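PDB 3LHH: CBS domain protein from Shewanella oneidensis, which binds AMP through a pair of CBS domains, the part present here of a longer membrane protein that may also bind flavin adenine dinucleotide. Local coordinates for residues L152-L155 and Q156-M159. Sequence-based numbering, arbitrary orientation. Where two conformers were deposited one is given.
With AMP (adenosine monophosphate), chain B.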
ATOM      1  N   LEU A 152      -7.130   0.767   0.989  1.00 36.89           N
ATOM      2  CA  LEU A 152      -5.974   1.191   1.757  1.00 36.48           C
ATOM      3  C   LEU A 152      -6.086   2.650   2.135  1.00 36.82           C
ATOM      4  O   LEU A 152      -6.778   3.427   1.470  1.00 43.52           O
ATOM      5  CB  LEU A 152      -4.663   0.918   1.006  1.00 33.43           C
ATOM      6  CG  LEU A 152      -4.382   1.636  -0.307  1.00 37.19           C
ATOM      7  CD1 LEU A 152      -3.903   3.059  -0.093  1.00 36.04           C
ATOM      8  CD2 LEU A 152      -3.331   0.836  -1.061  1.00 45.94           C
ATOM      9  N   VAL A 153      -5.427   3.008   3.230  1.00 36.67           N
ATOM     10  CA  VAL A 153      -5.327   4.407   3.644  1.00 35.95           C
ATOM     11  C   VAL A 153      -3.863   4.826   3.698  1.00 33.24           C
ATOM     12  O   VAL A 153      -3.012   4.065   4.161  1.00 33.95           O
ATOM     13  CB  VAL A 153      -5.989   4.632   5.014  1.00 35.19           C
ATOM     14  CG1 VAL A 153      -6.015   6.130   5.365  1.00 37.43           C
ATOM     15  CG2 VAL A 153      -7.377   4.120   4.975  1.00 35.94           C
ATOM     16  N   THR A 154      -3.566   6.030   3.214  1.00 37.57           N
ATOM     17  CA  THR A 154      -2.221   6.572   3.332  1.00 35.49           C
ATOM     18  C   THR A 154      -2.126   7.685   4.390  1.00 32.18           C
ATOM     19  O   THR A 154      -3.084   8.402   4.665  1.00 35.75           O
ATOM     20  CB  THR A 154      -1.694   7.125   1.990  1.00 31.33           C
ATOM     21  OG1 THR A 154      -2.428   8.303   1.637  1.00 39.74           O
ATOM     22  CG2 THR A 154      -1.829   6.088   0.879  1.00 26.16           C
ATOM     23  N   LEU A 155      -0.946   7.834   4.967  1.00 27.72           N
ATOM     24  CA  LEU A 155      -0.710   8.926   5.905  1.00 32.77           C
ATOM     25  C   LEU A 155      -1.003  10.245   5.197  1.00 37.70           C
ATOM     26  O   LEU A 155      -1.684  11.129   5.743  1.00 31.57           O
ATOM     27  CB  LEU A 155       0.735   8.890   6.383  1.00 36.23           C
ATOM     28  CG  LEU A 155       1.149  10.072   7.256  1.00 40.47           C
ATOM     29  CD1 LEU A 155       0.431   9.998   8.572  1.00 28.72           C
ATOM     30  CD2 LEU A 155       2.662  10.072   7.448  1.00 44.36           C
ATOM     31  N   GLN A 156      -0.502  10.363   3.968  1.00 35.87           N
ATOM     32  CA  GLN A 156      -0.708  11.560   3.156  0.50 39.61           C
ATOM     33  C   GLN A 156      -2.180  11.939   3.108  1.00 37.15           C
ATOM     34  O   GLN A 156      -2.554  13.087   3.333  1.00 39.11           O
ATOM     35  CB  GLN A 156      -0.195  11.324   1.735  0.50 43.40           C
ATOM     36  CG  GLN A 156       0.961  12.223   1.314  0.50 47.77           C
ATOM     37  CD  GLN A 156       0.570  13.250   0.254  0.50 50.95           C
ATOM     38  OE1 GLN A 156       0.365  12.913  -0.917  0.50 48.69           O
ATOM     39  NE2 GLN A 156       0.481  14.514   0.664  0.50 53.23           N
ATOM     40  N   ASP A 157      -3.020  10.959   2.788  1.00 30.08           N
ATOM     41  CA  ASP A 157      -4.450  11.206   2.704  1.00 36.16           C
ATOM     42  C   ASP A 157      -5.028  11.558   4.059  1.00 38.88           C
ATOM     43  O   ASP A 157      -5.955  12.353   4.163  1.00 46.03           O
ATOM     44  CB  ASP A 157      -5.169   9.992   2.115  1.00 46.29           C
ATOM     45  CG  ASP A 157      -4.957   9.873   0.617  1.00 49.41           C
ATOM     46  OD1 ASP A 157      -4.448  10.847   0.024  1.00 45.53           O
ATOM     47  OD2 ASP A 157      -5.294   8.815   0.036  1.00 46.91           O
HETATM   48  N   MSE A 158      -4.487  10.939   5.098  1.00 43.95           N
HETATM   49  CA  MSE A 158      -4.903  11.240   6.452  1.00 41.83           C
HETATM   50  C   MSE A 158      -4.579  12.673   6.865  1.00 48.43           C
HETATM   51  O   MSE A 158      -5.377  13.326   7.532  1.00 41.62           O
HETATM   52  CB  MSE A 158      -4.276  10.257   7.428  1.00 47.40           C
HETATM   53  CG  MSE A 158      -5.010   8.941   7.471  1.00 51.58           C
HETATM   54 SE   MSE A 158      -6.512   8.995   8.715  0.70 84.97          SE
HETATM   55  CE  MSE A 158      -7.337  10.697   8.240  1.00151.90           C
HETATM   56  N   MSE A 159      -3.402  13.152   6.474  1.00 43.93           N
HETATM   57  CA  MSE A 159      -3.003  14.519   6.787  1.00 50.37           C
HETATM   58  C   MSE A 159      -3.762  15.541   5.958  1.00 50.86           C
HETATM   59  O   MSE A 159      -4.127  16.604   6.462  1.00 45.89           O
HETATM   60  CB  MSE A 159      -1.506  14.706   6.582  1.00 44.96           C
HETATM   61  CG  MSE A 159      -0.691  14.077   7.689  1.00 33.88           C
HETATM   62 SE   MSE A 159       1.204  14.332   7.411  0.70 52.38          SE
HETATM   63  CE  MSE A 159       1.384  13.962   5.498  1.00 44.05           C
TER
HETATM   64  P   AMP B 171       1.965   9.175  -4.072  1.00 47.41           P
HETATM   65  O1P AMP B 171       1.388   9.008  -5.462  1.00 44.13           O
HETATM   66  O2P AMP B 171       2.875   8.045  -3.671  1.00 37.97           O
HETATM   67  O3P AMP B 171       2.491  10.552  -3.746  1.00 55.51           O
HETATM   68  O5' AMP B 171       0.629   9.103  -3.189  1.00 37.23           O
HETATM   69  C5' AMP B 171      -0.363  10.126  -3.320  1.00 41.40           C
HETATM   70  C4' AMP B 171      -1.765   9.538  -3.145  1.00 38.17           C
HETATM   71  O4' AMP B 171      -2.062   8.566  -4.162  1.00 42.59           O
HETATM   72  C3' AMP B 171      -1.926   8.772  -1.836  1.00 45.41           C
HETATM   73  O3' AMP B 171      -2.218   9.628  -0.716  1.00 43.61           O
HETATM   74  C2' AMP B 171      -3.061   7.827  -2.167  1.00 37.11           C
HETATM   75  O2' AMP B 171      -4.249   8.621  -2.195  1.00 41.18           O
HETATM   76  C1' AMP B 171      -2.776   7.446  -3.607  1.00 36.75           C
HETATM   77  N9  AMP B 171      -1.894   6.248  -3.740  1.00 32.50           N
HETATM   78  C8  AMP B 171      -0.615   6.150  -3.324  1.00 39.06           C
HETATM   79  N7  AMP B 171      -0.076   4.944  -3.618  1.00 32.57           N
HETATM   80  C5  AMP B 171      -1.037   4.235  -4.237  1.00 28.07           C
HETATM   81  C6  AMP B 171      -1.128   2.883  -4.830  1.00 28.63           C
HETATM   82  N6  AMP B 171      -0.075   2.022  -4.803  1.00 27.84           N
HETATM   83  N1  AMP B 171      -2.296   2.543  -5.405  1.00 30.24           N
HETATM   84  C2  AMP B 171      -3.349   3.393  -5.444  1.00 32.12           C
HETATM   85  N3  AMP B 171      -3.332   4.635  -4.923  1.00 30.50           N
HETATM   86  C4  AMP B 171      -2.221   5.098  -4.316  1.00 29.70           C
HETATM   87  O   HOH W   1      -5.981   6.990   1.615  1.00 33.21           O
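Thr154 and Asp157 meet where strand 149-154 turns directly into helix 155-163. Thr154 is the N-cap. Thr154 O accepts from Met158 N at 2.9 Å. One residue on, Leu155 O takes Met159 N at 2.8 Å. The side chain of Thr154 closes the helix start: with chi1 at 69°, OG1 lies between the backbone N and the carbonyl carbon and accepts from Asp157 N at 3.0 Å. Thr154 OG1 in turn donates to AMP O3' at 2.7 Å, and the CG2 methyl lies against ribose C2' and C3'. Asp157 grips the same ribose with both carboxylate oxygens. Asp157 OD1 accepts from AMP O3' at 2.6 Å, and Asp157 OD2 accepts from AMP O2' at a very short 2.5 Å. A water joins OD2 to Thr154 N. A valine in place of Thr154 would probably leave Asp157 N without its side-chain cap and AMP O3' without this hydroxyl donor. Away from the nucleotide, Val153 CG1 packs on Met158 CG at 3.7 Å, and both side chains reach Phe132 of helix 125-135. Val55 and His75 also bond AMP. The Thr-x-x-Asp strand-to-helix turn, with its aspartate on the ribose hydroxyls, is characteristic of nucleotide sites in CBS domains.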